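Local coordinates for response regulator aspartate phosphatase I (PDB 4I1A), which dephosphorylates the sporulation phosphotransferase Spo0F and switches on expression, excision and transfer of the mobile element ICEBs1 by inactivating its repressor ImmR, at residues A[111-114]-A[120-123]; A[269-274]-A[306-311]; A[346-349]-A[355-358]. All coordinates share one frame; numbering follows the deposited sequence.

Contact 1: A[111-114]-A[120-123]; sequences MYEF and ISAI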
loop_
_atom_site.group_PDB
_atom_site.type_symbol
_atom_site.label_atom_id
_atom_site.label_comp_id
_atom_site.label_asym_id
_atom_site.label_seq_id
_atom_site.Cartn_x
_atom_site.Cartn_y
_atom_site.Cartn_z
ATOM N N MET A 111 -18.604 11.810 -3.444
ATOM C CA MET A 111 -17.299 12.234 -2.963
ATOM C C MET A 111 -17.434 12.796 -1.560
ATOM O O MET A 111 -16.537 12.660 -0.726
ATOM C CB MET A 111 -16.764 13.338 -3.853
ATOM C CG MET A 111 -16.277 12.897 -5.205
ATOM S SD MET A 111 -15.848 14.401 -6.099
ATOM C CE MET A 111 -14.839 13.754 -7.420
ATOM N N TYR A 112 -18.563 13.456 -1.329
ATOM C CA TYR A 112 -18.896 14.045 -0.044
ATOM C C TYR A 112 -18.996 12.966 1.026
ATOM O O TYR A 112 -18.329 13.044 2.059
ATOM C CB TYR A 112 -20.218 14.805 -0.176
ATOM C CG TYR A 112 -20.891 15.199 1.113
ATOM C CD1 TYR A 112 -20.340 16.168 1.937
ATOM C CD2 TYR A 112 -22.106 14.633 1.485
ATOM C CE1 TYR A 112 -20.966 16.549 3.111
ATOM C CE2 TYR A 112 -22.741 15.006 2.657
ATOM C CZ TYR A 112 -22.167 15.965 3.466
ATOM O OH TYR A 112 -22.787 16.349 4.636
ATOM N N GLU A 113 -19.816 11.953 0.768
ATOM C CA GLU A 113 -20.001 10.869 1.729
ATOM C C GLU A 113 -18.736 10.039 1.918
ATOM O O GLU A 113 -18.524 9.452 2.979
ATOM C CB GLU A 113 -21.166 9.963 1.319
ATOM C CG GLU A 113 -22.516 10.658 1.275
ATOM C CD GLU A 113 -23.113 10.898 2.650
ATOM O OE1 GLU A 113 -24.303 10.570 2.836
ATOM O OE2 GLU A 113 -22.408 11.421 3.538
ATOM N N PHE A 114 -17.903 9.983 0.886
ATOM C CA PHE A 114 -16.653 9.253 0.996
ATOM C C PHE A 114 -15.726 9.982 1.967
ATOM O O PHE A 114 -15.002 9.355 2.742
ATOM C CB PHE A 114 -15.987 9.078 -0.371
ATOM C CG PHE A 114 -14.712 8.287 -0.316
ATOM C CD1 PHE A 114 -14.735 6.921 -0.065
ATOM C CD2 PHE A 114 -13.487 8.909 -0.489
ATOM C CE1 PHE A 114 -13.558 6.184 0.003
ATOM C CE2 PHE A 114 -12.304 8.180 -0.422
ATOM C CZ PHE A 114 -12.342 6.813 -0.178
ATOM N N ILE A 120 -21.257 3.224 2.259
ATOM C CA ILE A 120 -22.500 2.751 1.659
ATOM C C ILE A 120 -23.190 3.899 0.925
ATOM O O ILE A 120 -23.637 3.732 -0.212
ATOM C CB ILE A 120 -23.439 2.088 2.719
ATOM C CG1 ILE A 120 -23.515 0.579 2.501
ATOM C CG2 ILE A 120 -24.851 2.653 2.660
ATOM C CD1 ILE A 120 -22.176 -0.111 2.410
ATOM N N SER A 121 -23.233 5.071 1.557
ATOM C CA SER A 121 -23.919 6.226 0.984
ATOM C C SER A 121 -23.218 6.678 -0.277
ATOM O O SER A 121 -23.864 6.981 -1.280
ATOM C CB SER A 121 -23.975 7.378 1.985
ATOM O OG SER A 121 -24.452 6.927 3.239
ATOM N N ALA A 122 -21.890 6.702 -0.217
ATOM C CA ALA A 122 -21.068 7.146 -1.338
ATOM C C ALA A 122 -21.336 6.301 -2.571
ATOM O O ALA A 122 -21.650 6.827 -3.638
ATOM C CB ALA A 122 -19.582 7.105 -0.970
ATOM N N ILE A 123 -21.213 4.990 -2.419
ATOM C CA ILE A 123 -21.426 4.091 -3.540
ATOM C C ILE A 123 -22.886 4.134 -3.991
ATOM O O ILE A 123 -23.178 4.022 -5.186
ATOM C CB ILE A 123 -20.947 2.649 -3.224
ATOM C CG1 ILE A 123 -21.026 1.778 -4.474
ATOM C CG2 ILE A 123 -21.738 2.043 -2.091
ATOM C CD1 ILE A 123 -20.360 2.421 -5.680
#

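Contact 2: A[269-274]-A[306-311]; sequences LTYVEA and KILEGL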
loop_
_atom_site.group_PDB
_atom_site.type_symbol
_atom_site.label_atom_id
_atom_site.label_comp_id
_atom_site.label_asym_id
_atom_site.label_seq_id
_atom_site.Cartn_x
_atom_site.Cartn_y
_atom_site.Cartn_z
ATOM N N LEU A 269 12.983 -1.002 3.193
ATOM C CA LEU A 269 14.406 -1.131 2.916
ATOM C C LEU A 269 15.101 -1.914 4.032
ATOM O O LEU A 269 15.871 -2.840 3.764
ATOM C CB LEU A 269 15.030 0.257 2.755
ATOM C CG LEU A 269 16.447 0.386 2.191
ATOM C CD1 LEU A 269 16.653 -0.492 0.968
ATOM C CD2 LEU A 269 16.725 1.837 1.841
ATOM N N THR A 270 14.813 -1.551 5.279
ATOM C CA THR A 270 15.405 -2.220 6.429
ATOM C C THR A 270 15.085 -3.703 6.391
ATOM O O THR A 270 15.961 -4.563 6.561
ATOM C CB THR A 270 14.854 -1.660 7.765
ATOM O OG1 THR A 270 15.093 -0.250 7.842
ATOM C CG2 THR A 270 15.508 -2.357 8.953
ATOM N N TYR A 271 13.810 -4.000 6.182
ATOM C CA TYR A 271 13.354 -5.380 6.193
ATOM C C TYR A 271 14.003 -6.193 5.066
ATOM O O TYR A 271 14.500 -7.300 5.297
ATOM C CB TYR A 271 11.830 -5.428 6.101
ATOM C CG TYR A 271 11.237 -6.710 6.616
ATOM C CD1 TYR A 271 12.045 -7.705 7.167
ATOM C CD2 TYR A 271 9.870 -6.931 6.554
ATOM C CE1 TYR A 271 11.495 -8.885 7.638
ATOM C CE2 TYR A 271 9.315 -8.094 7.020
ATOM C CZ TYR A 271 10.126 -9.069 7.560
ATOM O OH TYR A 271 9.551 -10.225 8.015
ATOM N N VAL A 272 14.001 -5.630 3.857
ATOM C CA VAL A 272 14.614 -6.274 2.700
ATOM C C VAL A 272 16.078 -6.662 2.957
ATOM O O VAL A 272 16.510 -7.771 2.622
ATOM C CB VAL A 272 14.487 -5.384 1.436
ATOM C CG1 VAL A 272 15.522 -5.750 0.386
ATOM C CG2 VAL A 272 13.087 -5.485 0.873
ATOM N N GLU A 273 16.829 -5.758 3.569
ATOM C CA GLU A 273 18.245 -6.005 3.834
ATOM C C GLU A 273 18.445 -7.058 4.920
ATOM O O GLU A 273 19.381 -7.860 4.860
ATOM C CB GLU A 273 18.954 -4.701 4.210
ATOM C CG GLU A 273 19.087 -3.711 3.051
ATOM C CD GLU A 273 19.971 -4.245 1.934
ATOM O OE1 GLU A 273 20.954 -4.945 2.245
ATOM O OE2 GLU A 273 19.692 -3.975 0.743
ATOM N N ALA A 274 17.567 -7.039 5.916
ATOM C CA ALA A 274 17.569 -8.045 6.970
ATOM C C ALA A 274 17.295 -9.445 6.401
ATOM O O ALA A 274 17.932 -10.424 6.798
ATOM C CB ALA A 274 16.538 -7.690 8.027
ATOM N N LYS A 306 9.617 -1.880 15.836
ATOM C CA LYS A 306 9.784 -2.739 17.015
ATOM C C LYS A 306 9.723 -4.239 16.699
ATOM O O LYS A 306 10.362 -5.048 17.383
ATOM C CB LYS A 306 8.797 -2.377 18.135
ATOM C CG LYS A 306 8.955 -0.954 18.677
ATOM C CD LYS A 306 10.433 -0.558 18.852
ATOM C CE LYS A 306 10.648 0.970 18.777
ATOM N NZ LYS A 306 10.241 1.569 17.451
ATOM N N ILE A 307 8.967 -4.610 15.669
ATOM C CA ILE A 307 8.926 -6.004 15.227
ATOM C C ILE A 307 10.265 -6.403 14.602
ATOM O O ILE A 307 10.828 -7.452 14.931
ATOM C CB ILE A 307 7.792 -6.274 14.204
ATOM C CG1 ILE A 307 6.416 -6.087 14.858
ATOM C CG2 ILE A 307 7.921 -7.697 13.614
ATOM C CD1 ILE A 307 5.258 -6.097 13.834
ATOM N N LEU A 308 10.782 -5.554 13.715
ATOM C CA LEU A 308 12.098 -5.783 13.131
ATOM C C LEU A 308 13.168 -5.850 14.231
ATOM O O LEU A 308 14.041 -6.722 14.217
ATOM C CB LEU A 308 12.434 -4.669 12.137
ATOM C CG LEU A 308 11.570 -4.565 10.876
ATOM C CD1 LEU A 308 12.238 -3.631 9.893
ATOM C CD2 LEU A 308 11.265 -5.948 10.221
ATOM N N GLU A 309 13.079 -4.933 15.192
ATOM C CA GLU A 309 14.016 -4.899 16.300
ATOM C C GLU A 309 14.032 -6.199 17.088
ATOM O O GLU A 309 15.103 -6.729 17.417
ATOM C CB GLU A 309 13.695 -3.751 17.250
ATOM C CG GLU A 309 14.741 -3.600 18.352
ATOM C CD GLU A 309 14.425 -2.445 19.285
ATOM O OE1 GLU A 309 13.419 -1.742 19.030
ATOM O OE2 GLU A 309 15.175 -2.250 20.273
ATOM N N GLY A 310 12.846 -6.713 17.397
ATOM C CA GLY A 310 12.757 -7.936 18.181
ATOM C C GLY A 310 13.239 -9.121 17.364
ATOM O O GLY A 310 13.832 -10.049 17.890
ATOM N N LEU A 311 12.962 -9.073 16.067
ATOM C CA LEU A 311 13.381 -10.093 15.117
ATOM C C LEU A 311 14.892 -10.053 14.876
ATOM O O LEU A 311 15.540 -11.089 14.885
ATOM C CB LEU A 311 12.643 -9.847 13.792
ATOM C CG LEU A 311 11.799 -10.900 13.070
ATOM C CD1 LEU A 311 11.155 -11.898 14.004
ATOM C CD2 LEU A 311 10.747 -10.181 12.245
#

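Contact 3: A[346-349]-A[355-358]; sequences DYFH and MLSN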
loop_
_atom_site.group_PDB
_atom_site.type_symbol
_atom_site.label_atom_id
_atom_site.label_comp_id
_atom_site.label_asym_id
_atom_site.label_seq_id
_atom_site.Cartn_x
_atom_site.Cartn_y
_atom_site.Cartn_z
ATOM N N ASP A 346 6.792 -17.496 9.761
ATOM C CA ASP A 346 7.663 -18.179 8.787
ATOM C C ASP A 346 9.109 -18.195 9.274
ATOM O O ASP A 346 9.793 -19.222 9.244
ATOM C CB ASP A 346 7.597 -17.538 7.392
ATOM C CG ASP A 346 6.264 -17.771 6.695
ATOM O OD1 ASP A 346 5.449 -18.582 7.199
ATOM O OD2 ASP A 346 6.025 -17.133 5.648
ATOM N N TYR A 347 9.549 -17.038 9.738
ATOM C CA TYR A 347 10.893 -16.847 10.247
ATOM C C TYR A 347 11.242 -17.807 11.392
ATOM O O TYR A 347 12.320 -18.399 11.403
ATOM C CB TYR A 347 11.078 -15.378 10.669
ATOM C CG TYR A 347 12.382 -15.109 11.375
ATOM C CD1 TYR A 347 12.504 -15.291 12.751
ATOM C CD2 TYR A 347 13.501 -14.695 10.667
ATOM C CE1 TYR A 347 13.700 -15.055 13.399
ATOM C CE2 TYR A 347 14.706 -14.470 11.309
ATOM C CZ TYR A 347 14.799 -14.645 12.675
ATOM O OH TYR A 347 16.002 -14.400 13.325
ATOM N N PHE A 348 10.338 -17.954 12.352
ATOM C CA PHE A 348 10.564 -18.876 13.462
ATOM C C PHE A 348 10.495 -20.338 13.007
ATOM O O PHE A 348 11.183 -21.206 13.560
ATOM C CB PHE A 348 9.589 -18.607 14.617
ATOM C CG PHE A 348 9.893 -17.344 15.378
ATOM C CD1 PHE A 348 11.195 -17.033 15.732
ATOM C CD2 PHE A 348 8.882 -16.444 15.696
ATOM C CE1 PHE A 348 11.489 -15.849 16.416
ATOM C CE2 PHE A 348 9.165 -15.270 16.372
ATOM C CZ PHE A 348 10.471 -14.972 16.731
ATOM N N HIS A 349 9.677 -20.609 11.997
ATOM C CA HIS A 349 9.661 -21.935 11.400
ATOM C C HIS A 349 11.029 -22.264 10.789
ATOM O O HIS A 349 11.566 -23.348 11.006
ATOM C CB HIS A 349 8.562 -22.039 10.347
ATOM C CG HIS A 349 8.616 -23.297 9.550
ATOM N ND1 HIS A 349 7.908 -24.435 9.895
ATOM C CD2 HIS A 349 9.295 -23.614 8.420
ATOM C CE1 HIS A 349 8.154 -25.388 9.016
ATOM N NE2 HIS A 349 8.994 -24.913 8.109
ATOM N N MET A 355 7.152 -23.782 18.504
ATOM C CA MET A 355 6.181 -23.287 19.469
ATOM C C MET A 355 5.882 -21.811 19.202
ATOM O O MET A 355 4.713 -21.400 19.123
ATOM C CB MET A 355 6.699 -23.512 20.895
ATOM C CG MET A 355 5.638 -23.951 21.873
ATOM S SD MET A 355 6.368 -24.414 23.445
ATOM C CE MET A 355 5.121 -23.818 24.584
ATOM N N LEU A 356 6.939 -21.023 19.024
ATOM C CA LEU A 356 6.791 -19.606 18.711
ATOM C C LEU A 356 6.107 -19.438 17.369
ATOM O O LEU A 356 5.217 -18.605 17.205
ATOM C CB LEU A 356 8.162 -18.932 18.652
ATOM C CG LEU A 356 8.673 -18.156 19.861
ATOM C CD1 LEU A 356 10.109 -17.690 19.610
ATOM C CD2 LEU A 356 7.767 -16.964 20.157
ATOM N N SER A 357 6.555 -20.223 16.400
ATOM C CA SER A 357 6.006 -20.195 15.051
ATOM C C SER A 357 4.506 -20.489 15.056
ATOM O O SER A 357 3.748 -19.830 14.357
ATOM C CB SER A 357 6.744 -21.226 14.176
ATOM O OG SER A 357 6.315 -21.177 12.827
ATOM N N ASN A 358 4.083 -21.484 15.843
ATOM C CA ASN A 358 2.658 -21.789 15.984
ATOM C C ASN A 358 1.847 -20.650 16.594
ATOM O O ASN A 358 0.730 -20.373 16.147
ATOM C CB ASN A 358 2.450 -23.062 16.796
ATOM C CG ASN A 358 2.518 -24.309 15.942
ATOM O OD1 ASN A 358 3.051 -24.296 14.819
ATOM N ND2 ASN A 358 1.986 -25.401 16.473
#

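Contact 1: A[111-114]-A[120-123]
Glu113 and Ala122 meet where helices 102-115 and 119-129 come so close that the CA of Glu113 and the CA of Ala122 are 4.9 Å apart. A methyl group is all that Ala122 places in this narrow seam. Its CB lies 3.8 Å from the backbone N of Phe114 and 4.1 Å from Phe114 CB, and Glu113 CB in turn rests 3.7 Å from Ala122 N, so on the Ala122 side the helices meet through backbone and first side-chain carbons, while the longer Glu113 chain takes Ser121. Glu113 carries its CG beside its own backbone N and anti to its carbonyl carbon (chi1 -62°), and a second bend at chi2 (-76°) folds the chain across Ser121. CG and CD each approach Ser121 CB to 3.7 Å, and OE1 comes to 3.3 Å from that same CB. The hydroxyl of Ser121 makes no hydrogen bond to the carboxylate; instead OE2 of Glu113 forms a salt bridge with NE of Arg116, which probably helps to hold the bent chain in place. Phe114 behaves differently: with CG anti to the backbone N, CB stays at Ala122 while the ring is led away from the seam. The two segments run roughly antiparallel, joined by a short turn, as in the helical hairpins from which TPR-type arrays are built. Beyond the hairpin lies helix 139-155, where the Phe114 ring meets the ring of Tyr151 with planes at about 75° and touches Val152, while Ile123 reaches Tyr153 of the same helix.

Contact 2: A[269-274]-A[306-311]
Over one face of the Tyr271 ring sits the CD2 methyl of Leu308, a CH-pi contact 3.7 Å from the centroid and 17° off the ring normal. The methyl is displaced toward the rim, on the side of CD1, which it approaches to 3.6 Å. At the far end of the ring Tyr271 OH is a more distant neighbour of Leu311 CD2, at 4.4 Å. Leu308 divides its two branches between consecutive residues: while CD2 takes the ring, CD1 packs 3.6 Å from CG2 of Thr270. That methyl is anti to its backbone N, and the Thr270 hydroxyl, beside the N (chi1 -58°), bonds to the carbonyl O of Leu266 one turn earlier. The short helical segments lie nearly parallel, 21° apart with axes 11.0 Å from each other, and helix 279-295 falls between them in sequence; this is the packing of every second helix in a TPR superhelix, and 306-311 belongs to the predicted fifth repeat. With an alanine at Tyr271, the CD2 methyl of Leu308 would probably lose the face it rests on and a gap would open beside Leu311. The ring also makes a cation-pi contact with Lys275 and touches Phe312 and, on helix 334-351, Glu343.

Contact 3: A[346-349]-A[355-358]
Over one face of the Phe348 ring stands the CD1 methyl of Leu356, almost squarely above the centre: 3.9 Å from the centroid and 8° off the normal, a CH-pi contact. Leu356 CB covers the same ring nearer its root, 3.9 Å from Phe348 CD2, so two carbons of the leucine, CB and CD1, share the face as the side chains cross. The aromatic group reaches this position with CG beside the backbone N and anti to the carbonyl carbon (chi1 -72°). Nearer the backbone, Phe348 CB is 3.9 Å from Ser357 CB, and the CA of Phe348 and CA of Ser357 are 5.0 Å apart, a spacing consistent with a small residue at this position. The next residue, His349, contributes its CB, 3.5 Å from Ser357 OG; its imidazole leads away. That hydroxyl is satisfied by the carbonyl O of Ala345, so a side chain of one helix bonds to the backbone of the other. Both segments fall in the predicted sixth TPR, and the small residues Ala345 and Ser357 at the close approach fit the TPR hairpin pattern. Helices 334-351 and 354-373 are further tied by Asp346 OD1 bonding to Tyr361 OH, while Tyr347 and Phe348 reach back to Leu311 on helix 299-313.

Overall arrangement
Contacts 1 and 3 are the same kind of joint, a close approach of two consecutive helices beside the turn that joins them, with a small residue where the backbones come nearest, and both are only partly buried. Contact 2 is fully buried, joins helices two apart in the chain, and spans its wider gap with larger apolar side chains. None of the three has a hydrogen bond between its own segments. Contact 1 adds a glutamate chain folded over a serine, whereas contacts 2 and 3 each set a leucine methyl over an aromatic face. Contacts 2 and 3 touch through Leu311 CD1 and Phe348 CZ, 4.2 Å apart; contact 1 lies on the opposite side of the chain's centre, its own centre 38 Å from that of contact 2.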